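Local atomic coordinates of Rod shape-determining protein (MreC) (Helicobacter pylori, PDB entry 5LP5), a protein that binds the transpeptidase PBP2 and probably acts as a periplasmic scaffold of the cell-wall elongation machinery, so helping to set cell shape. Residues C[168-171]-C[177-180]; C[195-200]-C[206-211]; C[100-105]-C[111-116]. All coordinates share one frame; numbering follows the deposited sequence.

Contact 1: residues C[168-171]-C[177-180]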
loop_
_atom_site.group_PDB
_atom_site.type_symbol
_atom_site.label_atom_id
_atom_site.label_comp_id
_atom_site.label_asym_id
_atom_site.label_seq_id
_atom_site.Cartn_x
_atom_site.Cartn_y
_atom_site.Cartn_z
ATOM N N GLY C 168 -12.371 9.290 4.644
ATOM C CA GLY C 168 -11.909 10.036 3.484
ATOM C C GLY C 168 -11.957 11.528 3.788
ATOM O O GLY C 168 -12.265 11.928 4.920
ATOM N N PHE C 169 -11.644 12.349 2.784
ATOM C CA PHE C 169 -11.758 13.806 2.931
ATOM C C PHE C 169 -12.584 14.426 1.835
ATOM O O PHE C 169 -12.495 14.021 0.671
ATOM C CB PHE C 169 -10.391 14.481 2.945
ATOM C CG PHE C 169 -9.546 14.125 4.133
ATOM C CD1 PHE C 169 -9.746 14.764 5.351
ATOM C CD2 PHE C 169 -8.541 13.173 4.030
ATOM C CE1 PHE C 169 -8.967 14.453 6.441
ATOM C CE2 PHE C 169 -7.772 12.854 5.125
ATOM C CZ PHE C 169 -7.981 13.503 6.330
ATOM N N ILE C 170 -13.396 15.398 2.217
ATOM C CA ILE C 170 -14.316 16.000 1.276
ATOM C C ILE C 170 -13.526 16.937 0.374
ATOM O O ILE C 170 -12.727 17.739 0.816
ATOM C CB ILE C 170 -15.454 16.764 1.998
ATOM C CG1 ILE C 170 -16.537 15.807 2.521
ATOM C CG2 ILE C 170 -16.067 17.839 1.125
ATOM C CD1 ILE C 170 -17.480 15.248 1.479
ATOM N N GLY C 171 -13.762 16.800 -0.915
ATOM C CA GLY C 171 -13.322 17.763 -1.879
ATOM C C GLY C 171 -14.413 17.922 -2.916
ATOM O O GLY C 171 -15.605 17.801 -2.625
ATOM N N GLU C 177 -19.222 18.509 -8.276
ATOM C CA GLU C 177 -19.877 17.444 -7.527
ATOM C C GLU C 177 -19.136 17.318 -6.209
ATOM O O GLU C 177 -17.936 17.529 -6.142
ATOM C CB GLU C 177 -19.807 16.102 -8.271
ATOM C CG GLU C 177 -20.194 16.177 -9.739
ATOM C CD GLU C 177 -20.336 14.818 -10.393
ATOM O OE1 GLU C 177 -19.283 14.172 -10.644
ATOM O OE2 GLU C 177 -21.498 14.417 -10.670
ATOM N N LEU C 178 -19.856 16.990 -5.151
ATOM C CA LEU C 178 -19.223 16.738 -3.872
ATOM C C LEU C 178 -18.560 15.376 -3.896
ATOM O O LEU C 178 -19.185 14.406 -4.226
ATOM C CB LEU C 178 -20.256 16.828 -2.733
ATOM C CG LEU C 178 -19.628 16.949 -1.355
ATOM C CD1 LEU C 178 -18.825 18.230 -1.288
ATOM C CD2 LEU C 178 -20.691 16.981 -0.281
ATOM N N VAL C 179 -17.291 15.310 -3.532
ATOM C CA VAL C 179 -16.527 14.063 -3.641
ATOM C C VAL C 179 -15.875 13.711 -2.322
ATOM O O VAL C 179 -15.436 14.601 -1.595
ATOM C CB VAL C 179 -15.425 14.219 -4.700
ATOM C CG1 VAL C 179 -14.506 13.003 -4.700
ATOM C CG2 VAL C 179 -16.037 14.515 -6.078
ATOM N N VAL C 180 -15.840 12.422 -1.997
ATOM C CA VAL C 180 -14.969 11.948 -0.922
ATOM C C VAL C 180 -13.704 11.384 -1.551
ATOM O O VAL C 180 -13.742 10.461 -2.363
ATOM C CB VAL C 180 -15.622 10.859 -0.052
ATOM C CG1 VAL C 180 -14.672 10.413 1.038
ATOM C CG2 VAL C 180 -16.929 11.353 0.548
#

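Contact 2: residues C[195-200]-C[206-211]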
loop_
_atom_site.group_PDB
_atom_site.type_symbol
_atom_site.label_atom_id
_atom_site.label_comp_id
_atom_site.label_asym_id
_atom_site.label_seq_id
_atom_site.Cartn_x
_atom_site.Cartn_y
_atom_site.Cartn_z
ATOM N N VAL C 195 -22.922 8.709 4.147
ATOM C CA VAL C 195 -21.669 9.398 4.430
ATOM C C VAL C 195 -21.908 10.425 5.551
ATOM O O VAL C 195 -22.760 11.303 5.427
ATOM C CB VAL C 195 -21.152 10.093 3.167
ATOM C CG1 VAL C 195 -19.890 10.882 3.457
ATOM C CG2 VAL C 195 -20.880 9.062 2.099
ATOM N N LEU C 196 -21.153 10.304 6.634
ATOM C CA LEU C 196 -21.324 11.155 7.819
ATOM C C LEU C 196 -20.018 11.853 8.162
ATOM O O LEU C 196 -18.946 11.343 7.844
ATOM C CB LEU C 196 -21.712 10.319 9.028
ATOM C CG LEU C 196 -22.938 9.451 8.844
ATOM C CD1 LEU C 196 -23.074 8.367 9.922
ATOM C CD2 LEU C 196 -24.162 10.352 8.744
ATOM N N THR C 197 -20.100 12.991 8.849
ATOM C CA THR C 197 -18.889 13.626 9.327
ATOM C C THR C 197 -18.195 12.685 10.316
ATOM O O THR C 197 -18.848 12.048 11.142
ATOM C CB THR C 197 -19.194 14.962 10.012
ATOM O OG1 THR C 197 -20.055 14.742 11.130
ATOM C CG2 THR C 197 -19.860 15.915 9.077
ATOM N N SER C 198 -16.880 12.595 10.233
ATOM C CA SER C 198 -16.119 11.635 11.060
ATOM C C SER C 198 -15.891 12.185 12.459
ATOM O O SER C 198 -15.709 11.445 13.408
ATOM C CB SER C 198 -14.751 11.348 10.445
ATOM O OG SER C 198 -13.821 12.337 10.837
ATOM N N GLY C 199 -15.880 13.497 12.576
ATOM C CA GLY C 199 -15.676 14.125 13.878
ATOM C C GLY C 199 -14.232 14.013 14.355
ATOM O O GLY C 199 -13.949 14.109 15.534
ATOM N N LEU C 200 -13.310 13.782 13.431
ATOM C CA LEU C 200 -11.887 13.678 13.762
ATOM C C LEU C 200 -11.084 14.935 13.429
ATOM O O LEU C 200 -9.903 15.038 13.792
ATOM C CB LEU C 200 -11.283 12.520 12.974
ATOM C CG LEU C 200 -11.836 11.129 13.293
ATOM C CD1 LEU C 200 -11.454 10.132 12.205
ATOM C CD2 LEU C 200 -11.344 10.678 14.656
ATOM N N ALA C 206 -18.931 14.061 15.219
ATOM C CA ALA C 206 -19.221 12.873 14.451
ATOM C C ALA C 206 -20.722 12.713 14.181
ATOM O O ALA C 206 -21.579 13.119 14.994
ATOM C CB ALA C 206 -18.713 11.656 15.185
ATOM N N GLY C 207 -21.019 12.116 13.038
ATOM C CA GLY C 207 -22.364 11.625 12.759
ATOM C C GLY C 207 -23.337 12.568 12.074
ATOM O O GLY C 207 -24.489 12.228 11.905
ATOM N N VAL C 208 -22.878 13.742 11.666
ATOM C CA VAL C 208 -23.723 14.665 10.927
ATOM C C VAL C 208 -23.819 14.189 9.504
ATOM O O VAL C 208 -22.825 13.742 8.944
ATOM C CB VAL C 208 -23.165 16.088 10.960
ATOM C CG1 VAL C 208 -24.038 17.024 10.163
ATOM C CG2 VAL C 208 -23.073 16.581 12.391
ATOM N N PHE C 209 -25.000 14.276 8.906
ATOM C CA PHE C 209 -25.242 13.711 7.568
ATOM C C PHE C 209 -24.591 14.569 6.481
ATOM O O PHE C 209 -24.638 15.791 6.515
ATOM C CB PHE C 209 -26.731 13.572 7.281
ATOM C CG PHE C 209 -27.054 13.022 5.914
ATOM C CD1 PHE C 209 -27.013 11.661 5.685
ATOM C CD2 PHE C 209 -27.422 13.853 4.871
ATOM C CE1 PHE C 209 -27.324 11.132 4.422
ATOM C CE2 PHE C 209 -27.721 13.340 3.613
ATOM C CZ PHE C 209 -27.672 11.970 3.388
ATOM N N VAL C 210 -23.974 13.912 5.514
ATOM C CA VAL C 210 -23.358 14.600 4.395
ATOM C C VAL C 210 -24.035 14.240 3.086
ATOM O O VAL C 210 -24.468 15.140 2.354
ATOM C CB VAL C 210 -21.863 14.279 4.298
ATOM C CG1 VAL C 210 -21.256 14.957 3.090
ATOM C CG2 VAL C 210 -21.164 14.782 5.540
ATOM N N GLY C 211 -24.110 12.932 2.801
ATOM C CA GLY C 211 -24.680 12.439 1.531
ATOM C C GLY C 211 -24.595 10.937 1.381
ATOM O O GLY C 211 -24.433 10.231 2.362
#

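Contact 3: residues C[100-105]-C[111-116]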
loop_
_atom_site.group_PDB
_atom_site.type_symbol
_atom_site.label_atom_id
_atom_site.label_comp_id
_atom_site.label_asym_id
_atom_site.label_seq_id
_atom_site.Cartn_x
_atom_site.Cartn_y
_atom_site.Cartn_z
ATOM N N MET C 100 -26.660 34.183 6.672
ATOM C CA MET C 100 -25.943 34.837 5.591
ATOM C C MET C 100 -26.565 36.194 5.299
ATOM O O MET C 100 -27.768 36.354 5.314
ATOM C CB MET C 100 -25.843 33.944 4.346
ATOM C CG MET C 100 -27.073 33.870 3.477
ATOM S SD MET C 100 -26.843 32.705 2.124
ATOM C CE MET C 100 -26.052 33.754 0.899
ATOM N N THR C 101 -25.719 37.174 5.027
ATOM C CA THR C 101 -26.179 38.513 4.642
ATOM C C THR C 101 -26.194 38.709 3.142
ATOM O O THR C 101 -27.017 39.429 2.599
ATOM C CB THR C 101 -25.288 39.611 5.239
ATOM O OG1 THR C 101 -23.978 39.578 4.632
ATOM C CG2 THR C 101 -25.235 39.454 6.771
ATOM N N SER C 102 -25.266 38.043 2.474
ATOM C CA SER C 102 -25.115 38.126 1.045
ATOM C C SER C 102 -24.212 37.000 0.586
ATOM O O SER C 102 -23.516 36.384 1.401
ATOM C CB SER C 102 -24.452 39.444 0.716
ATOM O OG SER C 102 -23.170 39.548 1.318
ATOM N N PHE C 103 -24.177 36.757 -0.719
ATOM C CA PHE C 103 -23.089 35.968 -1.304
ATOM C C PHE C 103 -21.856 36.869 -1.354
ATOM O O PHE C 103 -21.990 38.092 -1.370
ATOM C CB PHE C 103 -23.456 35.526 -2.698
ATOM C CG PHE C 103 -24.573 34.543 -2.738
ATOM C CD1 PHE C 103 -24.331 33.181 -2.721
ATOM C CD2 PHE C 103 -25.884 34.982 -2.849
ATOM C CE1 PHE C 103 -25.388 32.292 -2.793
ATOM C CE2 PHE C 103 -26.940 34.095 -2.910
ATOM C CZ PHE C 103 -26.693 32.749 -2.881
ATOM N N ILE C 104 -20.672 36.284 -1.371
ATOM C CA ILE C 104 -19.455 37.090 -1.442
ATOM C C ILE C 104 -19.335 37.677 -2.841
ATOM O O ILE C 104 -19.214 38.864 -2.989
ATOM C CB ILE C 104 -18.182 36.286 -1.073
ATOM C CG1 ILE C 104 -18.325 35.753 0.342
ATOM C CG2 ILE C 104 -16.955 37.150 -1.158
ATOM C CD1 ILE C 104 -17.076 35.282 1.054
ATOM N N SER C 105 -19.390 36.816 -3.855
ATOM C CA SER C 105 -19.373 37.243 -5.248
ATOM C C SER C 105 -20.780 37.015 -5.750
ATOM O O SER C 105 -21.500 36.209 -5.160
ATOM C CB SER C 105 -18.396 36.372 -6.034
ATOM O OG SER C 105 -18.178 36.909 -7.315
ATOM N N SER C 111 -19.997 30.655 -1.906
ATOM C CA SER C 111 -19.250 31.509 -0.992
ATOM C C SER C 111 -20.167 32.579 -0.436
ATOM O O SER C 111 -20.782 33.340 -1.202
ATOM C CB SER C 111 -18.066 32.171 -1.698
ATOM O OG SER C 111 -17.018 31.239 -1.894
ATOM N N VAL C 112 -20.268 32.662 0.892
ATOM C CA VAL C 112 -21.195 33.605 1.506
ATOM C C VAL C 112 -20.607 34.409 2.658
ATOM O O VAL C 112 -19.718 33.939 3.374
ATOM C CB VAL C 112 -22.467 32.891 2.008
ATOM C CG1 VAL C 112 -23.158 32.177 0.867
ATOM C CG2 VAL C 112 -22.146 31.922 3.138
ATOM N N SER C 113 -21.145 35.607 2.836
ATOM C CA SER C 113 -20.809 36.445 3.982
ATOM C C SER C 113 -21.801 36.171 5.106
ATOM O O SER C 113 -23.010 36.205 4.896
ATOM C CB SER C 113 -20.883 37.936 3.623
ATOM O OG SER C 113 -19.761 38.392 2.889
ATOM N N LEU C 114 -21.274 35.913 6.304
ATOM C CA LEU C 114 -22.079 35.578 7.460
ATOM C C LEU C 114 -22.072 36.685 8.488
ATOM O O LEU C 114 -21.099 37.400 8.659
ATOM C CB LEU C 114 -21.538 34.326 8.118
ATOM C CG LEU C 114 -21.602 33.070 7.260
ATOM C CD1 LEU C 114 -20.770 31.973 7.905
ATOM C CD2 LEU C 114 -23.027 32.592 7.096
ATOM N N ASN C 115 -23.168 36.815 9.194
ATOM C CA ASN C 115 -23.246 37.812 10.221
ATOM C C ASN C 115 -22.272 37.468 11.342
ATOM O O ASN C 115 -22.261 36.321 11.814
ATOM C CB ASN C 115 -24.637 37.858 10.789
ATOM C CG ASN C 115 -24.917 39.163 11.482
ATOM O OD1 ASN C 115 -24.596 40.232 10.944
ATOM N ND2 ASN C 115 -25.470 39.103 12.693
ATOM N N PRO C 116 -21.446 38.445 11.773
ATOM C CA PRO C 116 -20.461 38.241 12.834
ATOM C C PRO C 116 -21.007 37.523 14.052
ATOM O O PRO C 116 -22.174 37.692 14.398
ATOM C CB PRO C 116 -20.072 39.665 13.233
ATOM C CG PRO C 116 -20.298 40.474 12.013
ATOM C CD PRO C 116 -21.384 39.813 11.232
#

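Contact 1: residues C[168-171]-C[177-180]
Ile170 and Leu178 meet at an angle, their branches crossing rather than running side by side. The CG2 methyl of Ile170 packs on the CD1 methyl of Leu178 at 3.7 Å, while Ile170 CD1 turns back to CG of the same leucine, 3.9 Å away. Leu178 can reach this far because its CG is anti to the backbone N (chi1 -164°), which carries the fork across to the other strand; there CD1 also rests against the carbonyl oxygen of Gly171. Val180 stands on the same face as Ile170, directly opposite it in a non-hydrogen-bonded pair. Its two methyls divide the work: CG2 meets Ile170 CD1 at 4.0 Å, and CG1 lies 3.7 Å from the CA of Gly168, whose lack of a side chain leaves that position to the valine.

The strands 166-172 and 178-183 form a beta hairpin within the six-stranded antiparallel barrel of the MreC core. Ile170, Leu178 and Val180 join Val159, Val210 and Leu227 from its other strands, so branched aliphatic residues suit this buried face. The next pair, Gly171 with Val179, is hydrogen-bonded in both directions. Gly171 N gives a nearly straight bond of 2.8 Å to Val179 O, and Val179 N returns one of 3.1 Å to Gly171 O, approaching that carbonyl from well above its plane. Beside the first of these, the CA-H of Ile170 makes a further contact with Val179 O.

Phe169 points away from strand 178-183; its ring stacks on Tyr134 of the penicillin-binding protein 2 chain and packs on Gln131 of that chain, where a large flat side chain offers a broad apolar surface.

Contact 2: residues C[195-200]-C[206-211]
Val195 O faces two successive backbone amides, accepting a bond of 2.9 Å from Val210 N and a weak one of 3.4 Å from Gly211 N. This is a classic beta bulge, and Val195 N completes it by donating to Gly211 O. Further along, Thr197 is bonded through backbone and side chain alike: its N donates to Val208 O, its O accepts from Gly207 N at 2.9 Å, and OG1, placed beside the Val208 amide by a chi1 of 60°, accepts from Val208 N at 3.0 Å. OG1 is also hydrogen-bonded to Gly205 O. Ser198 OG accepts from Leu200 N in an ST turn and is hydrogen-bonded to Ser158 OG.

Among the apolar contacts, Val195 CG1 lies 4.0 Å from Val210 CB, both valines facing Val159 and Leu227 in the barrel. Thr197 CG2 packs 3.8 Å from Val208 CB, and Leu196 CD2 reaches over the backbone at Gly207 and Phe209. Glycine suits position 207, where a CB would be jammed against the carbonyl oxygen of Ala206.

A threonine whose methyl packs while its hydroxyl bonds to the backbone of the turn and of the returning segment implies that this end of the hairpin is held by side-chain as well as main-chain bonds.

Contact 3: residues C[100-105]-C[111-116]
Ser113 O takes the amide of Thr101 in a bond of 2.9 Å, and the CA-H of Met100 approaches the same oxygen. Ser113 N donates in turn to Ser102 O, also at 2.9 Å, so the serine backbone is bonded on both sides of a shift in register. Ile104 N reaches Ser111 O at 3.0 Å, arriving from above the carbonyl plane although its N-H points almost straight at the oxygen.

On the face carrying Met100 and Val112 an apolar cluster gathers. The long chain of Met100 bends at chi3 (-86°), bringing CE over the centre of the Phe103 ring, 3.7 Å above its plane, and against Val112 CG1. Methionine suits this place because its flexible thioether can lie across the valine at about a right angle and still set its methyl over the ring face. Val112 CG1 in turn meets Phe103 CD1 at 3.9 Å. The ring also packs edge-to-face with Phe169 of the second subunit. Elsewhere the small polar Thr101, Ser102 and Ser113 gather, with Ser102 OG 3.6 Å from Ser113 CB. Ile104 CG1 lies as an apolar cover across the backbone of Val112. Outside the pair, Ser111 OG is hydrogen-bonded to Asp108 OD2 in the connecting loop.

The one-residue slip between the Met100-Leu114 and Ser102-Ser113 pairs is a beta bulge, here in a hairpin that contributes two neighbouring strands to the first antiparallel barrel of MreC.

Overall arrangement
Contacts 1 and 2 belong to one barrel, their centres 12 Å apart. They meet in its interior, where Leu178 CD2 lies 4.0 Å from Val210 CG1 and Val180 CG2 lies 4.2 Å from Val195 CG1. Contact 3 sits in the other barrel, across the chain's centre; its centre is 23 Å from that of contact 1 and 24 Å from that of contact 2, with nearest atoms about 12 and 15 Å away. The assembly connects them differently: Phe169 and Leu200, from contacts 1 and 2, pack on PBP2, whereas the same two residues of the second subunit pack on Phe103 and Met100 of contact 3. Equivalent patches thus face PBP2 in one copy and the neighbouring MreC in the other.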